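Local coordinates for protein apolipophorin III (Locusta migratoria, PDB 1AEP) that helps load diacylglycerol into lipophorin by covering the expanding hydrophobic surface of the particle, and so supports lipid transport during insect flight, at residues E9-L14 with E136-T141; S58-A63 with F77-N82; N83-A88 with T106-Q111. One frame throughout, in Å; residues are numbered along the deposited sequence.

Interaction 1. Residues E9-L14 with E136-T141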
loop_
_atom_site.group_PDB
_atom_site.type_symbol
_atom_site.label_atom_id
_atom_site.label_comp_id
_atom_site.label_asym_id
_atom_site.label_seq_id
_atom_site.Cartn_x
_atom_site.Cartn_y
_atom_site.Cartn_z
ATOM N N GLU A 9 -4.425 4.955 14.471
ATOM C CA GLU A 9 -4.149 6.253 13.911
ATOM C C GLU A 9 -3.433 6.152 12.599
ATOM O O GLU A 9 -3.914 6.641 11.570
ATOM C CB GLU A 9 -3.354 7.177 14.809
ATOM C CG GLU A 9 -3.907 8.617 14.657
ATOM C CD GLU A 9 -2.840 9.671 14.615
ATOM O OE1 GLU A 9 -1.662 9.246 15.039
ATOM O OE2 GLU A 9 -3.055 10.808 14.237
ATOM N N ALA A 10 -2.259 5.536 12.666
ATOM C CA ALA A 10 -1.435 5.349 11.494
ATOM C C ALA A 10 -2.263 4.893 10.300
ATOM O O ALA A 10 -2.240 5.486 9.218
ATOM C CB ALA A 10 -0.370 4.328 11.815
ATOM N N VAL A 11 -3.027 3.853 10.561
ATOM C CA VAL A 11 -3.859 3.264 9.563
ATOM C C VAL A 11 -4.934 4.197 9.047
ATOM O O VAL A 11 -5.346 4.096 7.895
ATOM C CB VAL A 11 -4.277 1.868 9.947
ATOM C CG1 VAL A 11 -5.423 1.439 9.085
ATOM C CG2 VAL A 11 -3.069 0.929 9.739
ATOM N N GLN A 12 -5.364 5.115 9.899
ATOM C CA GLN A 12 -6.392 6.053 9.513
ATOM C C GLN A 12 -5.822 7.111 8.579
ATOM O O GLN A 12 -6.434 7.555 7.607
ATOM C CB GLN A 12 -6.997 6.671 10.771
ATOM C CG GLN A 12 -8.429 6.166 11.030
ATOM C CD GLN A 12 -9.382 7.331 11.062
ATOM O OE1 GLN A 12 -10.365 7.364 10.294
ATOM N NE2 GLN A 12 -9.059 8.328 11.919
ATOM N N GLN A 13 -4.589 7.463 8.883
ATOM C CA GLN A 13 -3.883 8.426 8.107
ATOM C C GLN A 13 -3.512 7.859 6.740
ATOM O O GLN A 13 -3.472 8.551 5.732
ATOM C CB GLN A 13 -2.681 8.770 8.966
ATOM C CG GLN A 13 -2.840 10.027 9.838
ATOM C CD GLN A 13 -1.509 10.425 10.458
ATOM O OE1 GLN A 13 -0.616 10.943 9.782
ATOM N NE2 GLN A 13 -1.350 10.166 11.741
ATOM N N LEU A 14 -3.262 6.566 6.721
ATOM C CA LEU A 14 -2.939 5.858 5.505
ATOM C C LEU A 14 -4.099 5.913 4.519
ATOM O O LEU A 14 -3.948 6.203 3.328
ATOM C CB LEU A 14 -2.873 4.422 5.954
ATOM C CG LEU A 14 -1.874 3.588 5.232
ATOM C CD1 LEU A 14 -1.326 2.627 6.250
ATOM C CD2 LEU A 14 -2.639 2.829 4.222
ATOM N N GLU A 136 5.889 1.136 11.904
ATOM C CA GLU A 136 6.804 1.640 10.940
ATOM C C GLU A 136 6.333 1.291 9.527
ATOM O O GLU A 136 6.292 2.125 8.615
ATOM C CB GLU A 136 8.264 1.384 11.345
ATOM C CG GLU A 136 9.007 0.185 10.743
ATOM C CD GLU A 136 10.356 -0.032 11.392
ATOM O OE1 GLU A 136 10.498 -0.173 12.604
ATOM O OE2 GLU A 136 11.348 -0.062 10.528
ATOM N N ALA A 137 5.917 0.057 9.378
ATOM C CA ALA A 137 5.424 -0.407 8.097
ATOM C C ALA A 137 4.250 0.425 7.579
ATOM O O ALA A 137 4.109 0.662 6.377
ATOM C CB ALA A 137 5.039 -1.869 8.198
ATOM N N ALA A 138 3.392 0.854 8.503
ATOM C CA ALA A 138 2.252 1.650 8.130
ATOM C C ALA A 138 2.700 2.989 7.606
ATOM O O ALA A 138 2.106 3.518 6.690
ATOM C CB ALA A 138 1.204 1.780 9.207
ATOM N N GLU A 139 3.784 3.497 8.193
ATOM C CA GLU A 139 4.315 4.774 7.805
ATOM C C GLU A 139 4.922 4.726 6.425
ATOM O O GLU A 139 4.737 5.627 5.607
ATOM C CB GLU A 139 5.318 5.268 8.833
ATOM C CG GLU A 139 4.622 6.219 9.824
ATOM C CD GLU A 139 5.326 6.286 11.142
ATOM O OE1 GLU A 139 6.511 6.053 11.254
ATOM O OE2 GLU A 139 4.538 6.606 12.139
ATOM N N LYS A 140 5.654 3.635 6.184
ATOM C CA LYS A 140 6.299 3.392 4.903
ATOM C C LYS A 140 5.277 3.258 3.793
ATOM O O LYS A 140 5.537 3.645 2.664
ATOM C CB LYS A 140 7.104 2.125 4.894
ATOM C CG LYS A 140 8.450 2.280 5.551
ATOM C CD LYS A 140 9.500 1.551 4.750
ATOM C CE LYS A 140 10.648 1.054 5.610
ATOM N NZ LYS A 140 11.770 0.531 4.814
ATOM N N THR A 141 4.119 2.690 4.113
ATOM C CA THR A 141 3.059 2.531 3.140
ATOM C C THR A 141 2.417 3.890 2.826
ATOM O O THR A 141 2.081 4.208 1.682
ATOM C CB THR A 141 2.061 1.456 3.649
ATOM O OG1 THR A 141 2.772 0.288 4.018
ATOM C CG2 THR A 141 0.999 1.137 2.610
#
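The first and last helices of an amphipathic five-helix bundle, 7-25 and 131-154, lie side by side where A10, V11 and L14 meet A138 and T141. The two segments run nearly parallel, at 11°, with their axes 9.3 Å apart. A138 sits at the middle of the contact: its CB faces A10 CB methyl to methyl at 4.0 Å, in the same place where the two backbones come nearest. One turn further along helix 7-25, L14 reaches across so that CD1 lies 4.0 Å from A138 CB and 3.6 Å from the backbone oxygen A138 O. Its other branch, CD2, approaches T141 CG2 at 4.3 Å, while V11 CG2 only grazes the A138 methyl.

T141 turns its two branches to different tasks. With OG1 beside the backbone N (chi1 -51°), the hydroxyl bonds back to A137 O at 2.7 Å. It comes in 28° off the carbonyl plane, on the face opposite T141 N, so that oxygen takes two donors. The hydroxyl is thereby satisfied within its own helix, and CG2 is left to meet the leucine. Deeper in, W112 of helix 94-121 touches V11 and T141; nearby, Q13 OE1 bonds K142 NZ. This is a near-parallel pairing of the first and last helices in an amphipathic five-helix bundle, with A138, L14 and T141 turned inward.

Interaction 2. Residues S58-A63 with F77-N82; sequences SLKQEA and FARNLN
L59 and A78 form the firm side of this contact, with K60 and R79 strung along its outer margin. On the inner side L59 CB meets A78 CB at 4.1 Å, and the leucine's CD2 branch leans obliquely against the F77 ring, 4.0 Å from CE2. F77 holds its CG anti to the backbone N (chi1 170°), which carries the ring down into the bundle, where L81 CG sits over one face, toward its rim, and W112 of helix 94-121 meets it edge-to-face.

These segments belong to consecutive helices, 36-63 and 69-83, joined by a short loop as an antiparallel helical hairpin; their axes cross at -165° and approach to 9.3 Å.

Toward the outside, K60 spans the groove as a long extended chain. Its CG rests on A78 CB at 4.1 Å, and farther out it crosses R79 at about a right angle, with CE over one face of the guanidinium group and 3.8 Å from R79 CG. The ammonium NZ then stands 3.4 Å from R79 NH1, two like charges with no bond between them. R79 is poorly ordered, so the position of its guanidinium, and with it the NZ to NH1 distance, is only loosely defined. An alanine in place of K60 would probably bare the outer flank of the A78 methyl and leave the R79 side chain, already poorly ordered, without the aliphatic chain beneath it.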
loop_
_atom_site.group_PDB
_atom_site.type_symbol
_atom_site.label_atom_id
_atom_site.label_comp_id
_atom_site.label_asym_id
_atom_site.label_seq_id
_atom_site.Cartn_x
_atom_site.Cartn_y
_atom_site.Cartn_z
ATOM N N SER A 58 10.126 -6.919 5.467
ATOM C CA SER A 58 10.582 -6.635 6.794
ATOM C C SER A 58 9.651 -7.163 7.874
ATOM O O SER A 58 10.065 -7.449 8.991
ATOM C CB SER A 58 10.834 -5.150 6.876
ATOM O OG SER A 58 9.608 -4.514 6.998
ATOM N N LEU A 59 8.388 -7.317 7.547
ATOM C CA LEU A 59 7.410 -7.835 8.482
ATOM C C LEU A 59 7.523 -9.345 8.543
ATOM O O LEU A 59 7.267 -9.973 9.559
ATOM C CB LEU A 59 6.038 -7.552 7.845
ATOM C CG LEU A 59 5.062 -6.591 8.505
ATOM C CD1 LEU A 59 5.745 -5.675 9.452
ATOM C CD2 LEU A 59 4.389 -5.830 7.383
ATOM N N LYS A 60 7.897 -9.947 7.423
ATOM C CA LYS A 60 8.060 -11.371 7.421
ATOM C C LYS A 60 9.163 -11.723 8.443
ATOM O O LYS A 60 9.102 -12.704 9.169
ATOM C CB LYS A 60 8.468 -11.825 6.021
ATOM C CG LYS A 60 7.353 -12.497 5.239
ATOM C CD LYS A 60 7.487 -12.334 3.732
ATOM C CE LYS A 60 6.618 -13.328 2.989
ATOM N NZ LYS A 60 6.639 -13.162 1.536
ATOM N N GLN A 61 10.175 -10.863 8.455
ATOM C CA GLN A 61 11.347 -11.005 9.313
ATOM C C GLN A 61 11.021 -10.896 10.773
ATOM O O GLN A 61 11.534 -11.604 11.642
ATOM C CB GLN A 61 12.261 -9.828 8.989
ATOM C CG GLN A 61 13.676 -10.082 9.498
ATOM C CD GLN A 61 14.292 -8.827 10.032
ATOM O OE1 GLN A 61 14.957 -8.891 11.059
ATOM N NE2 GLN A 61 14.044 -7.709 9.330
ATOM N N GLU A 62 10.140 -9.973 11.020
ATOM C CA GLU A 62 9.698 -9.759 12.357
ATOM C C GLU A 62 8.979 -10.994 12.878
ATOM O O GLU A 62 9.221 -11.468 13.987
ATOM C CB GLU A 62 8.742 -8.578 12.307
ATOM C CG GLU A 62 8.370 -8.057 13.700
ATOM C CD GLU A 62 9.560 -7.555 14.445
ATOM O OE1 GLU A 62 10.613 -7.226 13.900
ATOM O OE2 GLU A 62 9.339 -7.520 15.737
ATOM N N ALA A 63 8.089 -11.511 12.043
ATOM C CA ALA A 63 7.295 -12.656 12.410
ATOM C C ALA A 63 8.172 -13.793 12.887
ATOM O O ALA A 63 7.791 -14.576 13.744
ATOM C CB ALA A 63 6.464 -13.074 11.200
ATOM N N PHE A 77 -0.268 -11.615 6.795
ATOM C CA PHE A 77 -0.552 -10.276 6.364
ATOM C C PHE A 77 0.427 -9.814 5.330
ATOM O O PHE A 77 0.065 -9.291 4.282
ATOM C CB PHE A 77 -0.528 -9.370 7.558
ATOM C CG PHE A 77 -0.585 -7.906 7.225
ATOM C CD1 PHE A 77 -1.656 -7.337 6.555
ATOM C CD2 PHE A 77 0.395 -7.041 7.697
ATOM C CE1 PHE A 77 -1.717 -5.967 6.324
ATOM C CE2 PHE A 77 0.363 -5.676 7.450
ATOM C CZ PHE A 77 -0.686 -5.120 6.737
ATOM N N ALA A 78 1.684 -10.012 5.647
ATOM C CA ALA A 78 2.686 -9.626 4.714
ATOM C C ALA A 78 2.461 -10.285 3.356
ATOM O O ALA A 78 2.443 -9.613 2.334
ATOM C CB ALA A 78 4.008 -10.071 5.250
ATOM N N ARG A 79 2.325 -11.614 3.348
ATOM C CA ARG A 79 2.131 -12.359 2.113
ATOM C C ARG A 79 1.017 -11.752 1.293
ATOM O O ARG A 79 1.143 -11.521 0.104
ATOM C CB ARG A 79 1.849 -13.837 2.320
ATOM C CG ARG A 79 3.119 -14.673 2.426
ATOM C CD ARG A 79 2.881 -16.181 2.520
ATOM N NE ARG A 79 3.965 -16.919 3.199
ATOM C CZ ARG A 79 5.239 -17.025 2.782
ATOM N NH1 ARG A 79 5.674 -16.453 1.646
ATOM N NH2 ARG A 79 6.108 -17.729 3.523
ATOM N N ASN A 80 -0.078 -11.475 1.971
ATOM C CA ASN A 80 -1.232 -10.882 1.343
ATOM C C ASN A 80 -0.971 -9.517 0.741
ATOM O O ASN A 80 -1.402 -9.262 -0.383
ATOM C CB ASN A 80 -2.359 -10.792 2.345
ATOM C CG ASN A 80 -3.039 -12.086 2.312
ATOM O OD1 ASN A 80 -3.948 -12.301 1.511
ATOM N ND2 ASN A 80 -2.518 -13.051 3.123
ATOM N N LEU A 81 -0.287 -8.632 1.502
ATOM C CA LEU A 81 0.014 -7.318 0.992
ATOM C C LEU A 81 0.709 -7.476 -0.332
ATOM O O LEU A 81 0.406 -6.804 -1.296
ATOM C CB LEU A 81 1.053 -6.651 1.863
ATOM C CG LEU A 81 0.440 -5.790 2.901
ATOM C CD1 LEU A 81 1.612 -5.169 3.638
ATOM C CD2 LEU A 81 -0.335 -4.741 2.175
ATOM N N ASN A 82 1.631 -8.444 -0.368
ATOM C CA ASN A 82 2.388 -8.748 -1.562
ATOM C C ASN A 82 1.519 -9.227 -2.715
ATOM O O ASN A 82 1.789 -8.964 -3.884
ATOM C CB ASN A 82 3.365 -9.845 -1.296
ATOM C CG ASN A 82 4.283 -9.886 -2.456
ATOM O OD1 ASN A 82 4.846 -8.838 -2.823
ATOM N ND2 ASN A 82 4.389 -11.059 -3.045
#

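Interaction 3. Residues N83-A88 with T106-Q111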
loop_
_atom_site.group_PDB
_atom_site.type_symbol
_atom_site.label_atom_id
_atom_site.label_comp_id
_atom_site.label_asym_id
_atom_site.label_seq_id
_atom_site.Cartn_x
_atom_site.Cartn_y
_atom_site.Cartn_z
ATOM N N ASN A 83 0.469 -9.947 -2.393
ATOM C CA ASN A 83 -0.384 -10.458 -3.432
ATOM C C ASN A 83 -1.262 -9.405 -4.075
ATOM O O ASN A 83 -1.635 -9.501 -5.242
ATOM C CB ASN A 83 -1.129 -11.737 -3.043
ATOM C CG ASN A 83 -0.122 -12.840 -2.728
ATOM O OD1 ASN A 83 -0.488 -13.971 -2.375
ATOM N ND2 ASN A 83 1.176 -12.507 -2.835
ATOM N N SER A 84 -1.592 -8.385 -3.324
ATOM C CA SER A 84 -2.427 -7.383 -3.920
ATOM C C SER A 84 -1.674 -6.394 -4.779
ATOM O O SER A 84 -2.297 -5.582 -5.447
ATOM C CB SER A 84 -3.460 -6.767 -3.003
ATOM O OG SER A 84 -2.863 -6.312 -1.825
ATOM N N ILE A 85 -0.335 -6.479 -4.808
ATOM C CA ILE A 85 0.442 -5.556 -5.640
ATOM C C ILE A 85 1.214 -6.162 -6.828
ATOM O O ILE A 85 1.326 -5.525 -7.877
ATOM C CB ILE A 85 1.274 -4.515 -4.893
ATOM C CG1 ILE A 85 2.034 -5.099 -3.700
ATOM C CG2 ILE A 85 0.423 -3.332 -4.486
ATOM C CD1 ILE A 85 3.434 -5.578 -4.055
ATOM N N HIS A 86 1.753 -7.367 -6.646
ATOM C CA HIS A 86 2.545 -8.062 -7.655
ATOM C C HIS A 86 2.210 -7.729 -9.100
ATOM O O HIS A 86 3.064 -7.348 -9.908
ATOM C CB HIS A 86 2.573 -9.581 -7.489
ATOM C CG HIS A 86 3.880 -10.116 -7.981
ATOM N ND1 HIS A 86 5.104 -9.549 -7.612
ATOM C CD2 HIS A 86 4.138 -11.143 -8.835
ATOM C CE1 HIS A 86 6.063 -10.242 -8.226
ATOM N NE2 HIS A 86 5.515 -11.208 -8.971
ATOM N N ASP A 87 0.939 -7.883 -9.413
ATOM C CA ASP A 87 0.464 -7.633 -10.749
ATOM C C ASP A 87 -0.293 -6.347 -10.854
ATOM O O ASP A 87 -1.506 -6.344 -10.974
ATOM C CB ASP A 87 -0.472 -8.742 -11.182
ATOM C CG ASP A 87 0.276 -9.992 -11.470
ATOM O OD1 ASP A 87 1.311 -10.043 -12.122
ATOM O OD2 ASP A 87 -0.299 -11.064 -10.936
ATOM N N ALA A 88 0.423 -5.242 -10.828
ATOM C CA ALA A 88 -0.258 -3.985 -10.902
ATOM C C ALA A 88 0.239 -3.075 -12.008
ATOM O O ALA A 88 -0.419 -2.087 -12.350
ATOM C CB ALA A 88 -0.276 -3.335 -9.546
ATOM N N THR A 106 -6.488 0.293 -3.315
ATOM C CA THR A 106 -7.618 0.024 -2.488
ATOM C C THR A 106 -7.435 -1.225 -1.645
ATOM O O THR A 106 -7.786 -1.241 -0.492
ATOM C CB THR A 106 -8.881 0.083 -3.312
ATOM O OG1 THR A 106 -8.840 1.316 -4.001
ATOM C CG2 THR A 106 -10.036 0.058 -2.371
ATOM N N ASN A 107 -6.848 -2.272 -2.211
ATOM C CA ASN A 107 -6.628 -3.487 -1.446
ATOM C C ASN A 107 -5.586 -3.318 -0.320
ATOM O O ASN A 107 -5.685 -3.951 0.731
ATOM C CB ASN A 107 -6.111 -4.596 -2.337
ATOM C CG ASN A 107 -7.120 -4.945 -3.371
ATOM O OD1 ASN A 107 -6.777 -5.569 -4.391
ATOM N ND2 ASN A 107 -8.343 -4.506 -3.126
ATOM N N VAL A 108 -4.575 -2.471 -0.534
ATOM C CA VAL A 108 -3.545 -2.258 0.476
ATOM C C VAL A 108 -4.136 -1.578 1.696
ATOM O O VAL A 108 -3.793 -1.876 2.837
ATOM C CB VAL A 108 -2.382 -1.461 -0.112
ATOM C CG1 VAL A 108 -1.462 -0.949 0.962
ATOM C CG2 VAL A 108 -1.622 -2.386 -1.034
ATOM N N GLY A 109 -5.064 -0.666 1.435
ATOM C CA GLY A 109 -5.735 0.046 2.499
ATOM C C GLY A 109 -6.631 -0.849 3.345
ATOM O O GLY A 109 -6.655 -0.744 4.575
ATOM N N HIS A 110 -7.377 -1.728 2.664
ATOM C CA HIS A 110 -8.301 -2.636 3.327
ATOM C C HIS A 110 -7.597 -3.633 4.198
ATOM O O HIS A 110 -8.045 -3.917 5.298
ATOM C CB HIS A 110 -9.281 -3.297 2.399
ATOM C CG HIS A 110 -10.192 -2.272 1.858
ATOM N ND1 HIS A 110 -10.812 -2.467 0.636
ATOM C CD2 HIS A 110 -10.570 -1.070 2.362
ATOM C CE1 HIS A 110 -11.541 -1.379 0.430
ATOM N NE2 HIS A 110 -11.436 -0.527 1.437
ATOM N N GLN A 111 -6.478 -4.129 3.693
ATOM C CA GLN A 111 -5.652 -5.070 4.398
ATOM C C GLN A 111 -5.016 -4.448 5.644
ATOM O O GLN A 111 -4.774 -5.131 6.640
ATOM C CB GLN A 111 -4.625 -5.568 3.429
ATOM C CG GLN A 111 -4.994 -6.951 2.924
ATOM C CD GLN A 111 -4.542 -7.161 1.500
ATOM O OE1 GLN A 111 -5.337 -7.332 0.568
ATOM N NE2 GLN A 111 -3.223 -7.107 1.330
#
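S84 sets its CB toward helix 94-121, and N107, V108 and Q111 lie around it. N107 CB stands 3.5 Å from S84 CB; the N107 side chain keeps CG beside its own backbone N (chi1 -63°), and its amide passes the serine, OD1 lying 3.8 Å from S84 CB. One turn on, the Q111 chain bends at chi2 and swings its amide back over the hydroxyl. There Q111 NE2 donates to S84 OG at 3.3 Å. The bond is long and somewhat bent, with an N-H...O angle of 144°, and the serine oxygen sits 22° out of the amide plane, so the glutamine meets it at a slant.

The apolar half lies on the inner side of the serine. V108 turns CG2 toward the loop, past the inner side of the S84 hydroxyl, and meets I85 CG2 at 4.1 Å as the two branched side chains cross obliquely. I85 also packs on F48 and I52 of helix 36-63, and V108 touches I52 as well, so the isoleucine plugs the loop into the bundle interior.

S84 OG also makes a weak bond to L81 O, one turn back along its own chain. Since a carbonyl can only accept, the hydroxyl proton presumably goes that way, leaving the oxygen to accept from the Q111 amide. The serine would thus pass hydrogen bonding from the backbone of helix 69-83 to helix 94-121, through two modest bonds and not one strong one.

In the fold
Interaction 1 pairs the first and last helices of the chain, while interactions 2 and 3 join neighbours in sequence: a hairpin of helices 36-63 and 69-83, then the loop that follows, laid on helix 94-121. Interaction 1 is buried and almost wholly apolar between its segments. Interaction 2 has an apolar inner half but a charged outer edge, exposed at R79, and interaction 3, only partly buried, alone carries a hydrogen bond between its two segments. They meet inside the bundle: A137 touches L59, T141 packs on V108, and Q111 lies against F77 and L81, so helix 94-121 contacts elements of both other interactions.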